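Local coordinates for protein NAD-dependent aldehyde dehydrogenase (Sinorhizobium meliloti, PDB 3U4J) that probably oxidises aldehydes, with NAD or NADP as electron acceptor, as a tetrameric member of the aldehyde dehydrogenase family, at residues A[80-83]-A[84-88]; A[354-357]-A[358-362]. All blocks are in the same frame, centred on the assembly; numbering follows the deposited sequence.

Contact 1 (A[80-83]-A[84-88]); sequences PRMS and GAERS
Ser83 and Glu86 exchange hydrogen bonds at the start of helix 84-100. Ser83 OG accepts from Glu86 N at 3.0 Å, and in return Glu86 OE2 takes the N-H of Ser83 at 2.9 Å in a nearly straight bond (169°), using the lone pair that faces away from its other oxygen. This is a capping box, with Ser83 as N-cap. The serine hydroxyl sits between its own backbone N and carbonyl carbon (chi1 60°), which turns it back over the first turn. On its way to the same place the glutamate passes its CG 3.1 Å from Ser83 OG. Met82, a selenomethionine, crosses the glutamate at about a right angle; its CB lies 3.7 Å from Glu86 OE2, and its side chain also touches Pro217. The backbone bond from Arg87 N to Ser83 O follows at 3.2 Å, and that same carbonyl oxygen lies over one face of the Arg87 guanidinium. The arginine, bent at chi3 (-71°), reaches back to the carbonyls of the preceding loop: NH1 is hydrogen-bonded to Trp79 O, makes a weak bond of 3.3 Å to Pro80 O and comes 2.9 Å from Met82 O. A leucine in place of Arg87 would probably leave the carbonyls of Trp79 and Pro80 without this donor and the loop before the helix freer to shift. Asn148 of a second subunit packs on Arg87, and Gly150 of that subunit on Ser83, so the cap belongs to a subunit interface. The carboxylate of Glu86, set close to the amino end of a helix, would be expected to gain from the positive end of the helix dipole.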
loop_
_atom_site.group_PDB
_atom_site.type_symbol
_atom_site.label_atom_id
_atom_site.label_comp_id
_atom_site.label_asym_id
_atom_site.label_seq_id
_atom_site.Cartn_x
_atom_site.Cartn_y
_atom_site.Cartn_z
ATOM N N PRO A 80 8.353 -2.891 -23.218
ATOM C CA PRO A 80 7.872 -1.997 -22.185
ATOM C C PRO A 80 6.524 -1.393 -22.501
ATOM O O PRO A 80 5.880 -0.918 -21.586
ATOM C CB PRO A 80 8.959 -0.904 -22.116
ATOM C CG PRO A 80 9.553 -0.901 -23.432
ATOM C CD PRO A 80 9.542 -2.335 -23.894
ATOM N N ARG A 81 6.102 -1.426 -23.772
ATOM C CA ARG A 81 4.802 -0.884 -24.199
ATOM C C ARG A 81 3.650 -1.913 -24.077
ATOM O O ARG A 81 2.471 -1.557 -24.187
ATOM C CB ARG A 81 4.891 -0.312 -25.640
ATOM C CG ARG A 81 5.380 1.165 -25.641
ATOM C CD ARG A 81 5.998 1.616 -26.973
ATOM N NE ARG A 81 7.334 1.026 -27.130
ATOM C CZ ARG A 81 8.421 1.419 -26.458
ATOM N NH1 ARG A 81 8.341 2.431 -25.589
ATOM N NH2 ARG A 81 9.590 0.805 -26.644
HETATM N N MSE A 82 3.994 -3.172 -23.829
HETATM C CA MSE A 82 3.001 -4.211 -23.548
HETATM C C MSE A 82 2.254 -3.987 -22.223
HETATM O O MSE A 82 2.745 -3.306 -21.344
HETATM C CB MSE A 82 3.701 -5.558 -23.474
HETATM C CG MSE A 82 3.925 -6.199 -24.811
HETATM SE SE MSE A 82 4.914 -7.863 -24.496
HETATM C CE MSE A 82 5.034 -8.485 -26.354
ATOM N N SER A 83 1.069 -4.568 -22.062
ATOM C CA SER A 83 0.394 -4.485 -20.749
ATOM C C SER A 83 1.181 -5.353 -19.768
ATOM O O SER A 83 1.952 -6.239 -20.194
ATOM C CB SER A 83 -1.038 -4.994 -20.826
ATOM O OG SER A 83 -1.058 -6.348 -21.252
ATOM N N GLY A 84 1.000 -5.105 -18.477
ATOM C CA GLY A 84 1.498 -5.999 -17.451
ATOM C C GLY A 84 1.008 -7.427 -17.688
ATOM O O GLY A 84 1.774 -8.388 -17.579
ATOM N N ALA A 85 -0.257 -7.573 -18.051
ATOM C CA ALA A 85 -0.847 -8.883 -18.350
ATOM C C ALA A 85 -0.097 -9.629 -19.482
ATOM O O ALA A 85 0.094 -10.840 -19.418
ATOM C CB ALA A 85 -2.341 -8.712 -18.733
ATOM N N GLU A 86 0.282 -8.900 -20.534
ATOM C CA GLU A 86 1.030 -9.488 -21.643
ATOM C C GLU A 86 2.411 -9.978 -21.204
ATOM O O GLU A 86 2.860 -11.070 -21.574
ATOM C CB GLU A 86 1.126 -8.488 -22.815
ATOM C CG GLU A 86 -0.220 -8.318 -23.530
ATOM C CD GLU A 86 -0.199 -7.241 -24.621
ATOM O OE1 GLU A 86 -0.534 -7.585 -25.754
ATOM O OE2 GLU A 86 0.146 -6.070 -24.350
ATOM N N ARG A 87 3.077 -9.179 -20.389
ATOM C CA ARG A 87 4.399 -9.564 -19.899
ATOM C C ARG A 87 4.269 -10.758 -18.979
ATOM O O ARG A 87 5.065 -11.668 -19.046
ATOM C CB ARG A 87 5.086 -8.403 -19.183
ATOM C CG ARG A 87 5.624 -7.306 -20.148
ATOM C CD ARG A 87 6.584 -6.302 -19.413
ATOM N NE ARG A 87 5.810 -5.447 -18.508
ATOM C CZ ARG A 87 5.213 -4.313 -18.858
ATOM N NH1 ARG A 87 5.323 -3.863 -20.107
ATOM N NH2 ARG A 87 4.483 -3.644 -17.967
ATOM N N SER A 88 3.234 -10.734 -18.133
ATOM C CA SER A 88 2.963 -11.804 -17.172
ATOM C C SER A 88 2.770 -13.165 -17.865
ATOM O O SER A 88 3.345 -14.171 -17.442
ATOM C CB SER A 88 1.727 -11.410 -16.336
ATOM O OG SER A 88 1.302 -12.468 -15.501
#

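Contact 2 (A[354-357]-A[358-362])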
loop_
_atom_site.group_PDB
_atom_site.type_symbol
_atom_site.label_atom_id
_atom_site.label_comp_id
_atom_site.label_asym_id
_atom_site.label_seq_id
_atom_site.Cartn_x
_atom_site.Cartn_y
_atom_site.Cartn_z
ATOM N N LYS A 354 41.822 -20.922 -0.163
ATOM C CA LYS A 354 41.423 -19.798 0.667
ATOM C C LYS A 354 40.665 -20.264 1.917
ATOM O O LYS A 354 40.988 -19.829 3.037
ATOM C CB LYS A 354 40.591 -18.794 -0.134
ATOM C CG LYS A 354 40.435 -17.442 0.545
ATOM C CD LYS A 354 39.595 -16.519 -0.330
ATOM C CE LYS A 354 39.763 -15.052 0.064
ATOM N NZ LYS A 354 38.730 -14.204 -0.604
ATOM N N VAL A 355 39.696 -21.168 1.736
ATOM C CA VAL A 355 38.993 -21.759 2.885
ATOM C C VAL A 355 39.984 -22.411 3.867
ATOM O O VAL A 355 39.899 -22.184 5.079
ATOM C CB VAL A 355 37.901 -22.765 2.471
ATOM C CG1 VAL A 355 37.351 -23.526 3.710
ATOM C CG2 VAL A 355 36.750 -22.051 1.698
ATOM N N HIS A 356 40.926 -23.203 3.345
ATOM C CA HIS A 356 41.939 -23.832 4.210
ATOM C C HIS A 356 42.837 -22.795 4.904
ATOM O O HIS A 356 43.190 -22.958 6.070
ATOM C CB HIS A 356 42.797 -24.861 3.452
ATOM C CG HIS A 356 43.612 -25.723 4.367
ATOM N ND1 HIS A 356 43.036 -26.544 5.311
ATOM C CD2 HIS A 356 44.954 -25.854 4.519
ATOM C CE1 HIS A 356 43.988 -27.167 5.989
ATOM N NE2 HIS A 356 45.160 -26.756 5.540
ATOM N N SER A 357 43.183 -21.727 4.184
ATOM C CA SER A 357 43.924 -20.615 4.771
ATOM C C SER A 357 43.226 -20.013 6.000
ATOM O O SER A 357 43.869 -19.662 6.989
ATOM C CB SER A 357 44.120 -19.522 3.727
ATOM O OG SER A 357 45.006 -18.537 4.224
ATOM N N TYR A 358 41.908 -19.840 5.933
ATOM C CA TYR A 358 41.178 -19.354 7.081
ATOM C C TYR A 358 41.182 -20.351 8.260
ATOM O O TYR A 358 41.319 -19.954 9.426
ATOM C CB TYR A 358 39.744 -18.977 6.668
ATOM C CG TYR A 358 39.640 -17.577 6.104
ATOM C CD1 TYR A 358 39.948 -16.470 6.897
ATOM C CD2 TYR A 358 39.234 -17.351 4.775
ATOM C CE1 TYR A 358 39.857 -15.170 6.389
ATOM C CE2 TYR A 358 39.117 -16.046 4.268
ATOM C CZ TYR A 358 39.449 -14.967 5.085
ATOM O OH TYR A 358 39.347 -13.670 4.631
ATOM N N VAL A 359 41.016 -21.636 7.959
ATOM C CA VAL A 359 41.071 -22.672 9.000
ATOM C C VAL A 359 42.466 -22.669 9.638
ATOM O O VAL A 359 42.591 -22.732 10.863
ATOM C CB VAL A 359 40.708 -24.084 8.456
ATOM C CG1 VAL A 359 41.110 -25.165 9.447
ATOM C CG2 VAL A 359 39.192 -24.171 8.196
ATOM N N THR A 360 43.516 -22.549 8.826
ATOM C CA THR A 360 44.847 -22.518 9.436
ATOM C C THR A 360 45.064 -21.244 10.276
ATOM O O THR A 360 45.632 -21.306 11.368
ATOM C CB THR A 360 46.050 -22.917 8.480
ATOM O OG1 THR A 360 46.854 -21.788 8.123
ATOM C CG2 THR A 360 45.625 -23.676 7.289
ATOM N N ALA A 361 44.533 -20.117 9.812
ATOM C CA ALA A 361 44.524 -18.907 10.633
ATOM C C ALA A 361 43.771 -19.084 11.961
ATOM O O ALA A 361 44.231 -18.603 13.013
ATOM C CB ALA A 361 43.978 -17.721 9.858
ATOM N N GLY A 362 42.623 -19.758 11.919
ATOM C CA GLY A 362 41.851 -20.040 13.137
ATOM C C GLY A 362 42.639 -20.832 14.174
ATOM O O GLY A 362 42.592 -20.531 15.357
#
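His356 and Thr360, one turn apart on helix 349-364, meet through a ring and a methyl group: Thr360 CG2 stands over one face of the imidazole, offset toward its rim and 3.8 Å from the centroid, a CH-pi contact, though the modelled place of CG2 is doubtful because it sits too close to His356 O. The imidazole CG lies anti to the backbone N (chi1 -167°), beside the carbonyl carbon, which brings that face to the methyl; the two side chains cross at about a right angle. Its nitrogen ND1 is hydrogen-bonded to the hydroxyl of Tyr384 on strand 383-390. Along the backbone, carbonyls are satisfied by the N-H four residues on: Lys354 O by Tyr358 N at 3.0 Å, Val355 O by Val359 N at 3.1 Å, and Ser357 O by Ala361 N at 2.9 Å. Thr360 N to His356 O completes the series, that oxygen being less surely placed. On another flank Lys354 and Tyr358 lie side by side and point the same way, Lys354 CG resting 4.2 Å from Tyr358 CE2. Tyr358 CD2 also comes 3.5 Å from Lys354 O, while the phenol hydroxyl is hydrogen-bonded to Glu401 OE1. Further on, Ala361 O receives the hydroxyls of Thr364 and Ser365 close to the helix end. Val355 and Val359 face the protein, where both touch Val407 of strand 407-413 and Val359 adds Thr387 and Phe389 of strand 383-390. The whole is an amphipathic alpha-helix packed against a mixed beta-sheet, as in the alpha/beta domains of aldehyde dehydrogenases.

In the fold
Contact 1 comes first along the chain, in the loop after helix 60-75 and the opening turn of helix 84-100; contact 2 follows much later, in the middle of helix 349-364. Their centres are 50 Å apart, on opposite sides of the chain's centre, and their nearest atoms are about 38 Å apart, so neither touches the other. They share no helix or sheet, though both belong to the aldehyde dehydrogenase fold. Contact 2 lies against the mixed sheet containing strands 383-390 and 407-413, and no other chain touches it. Contact 1 meets two other subunits. One therefore belongs to the tetramer's assembly surfaces, the other to packing within a single subunit.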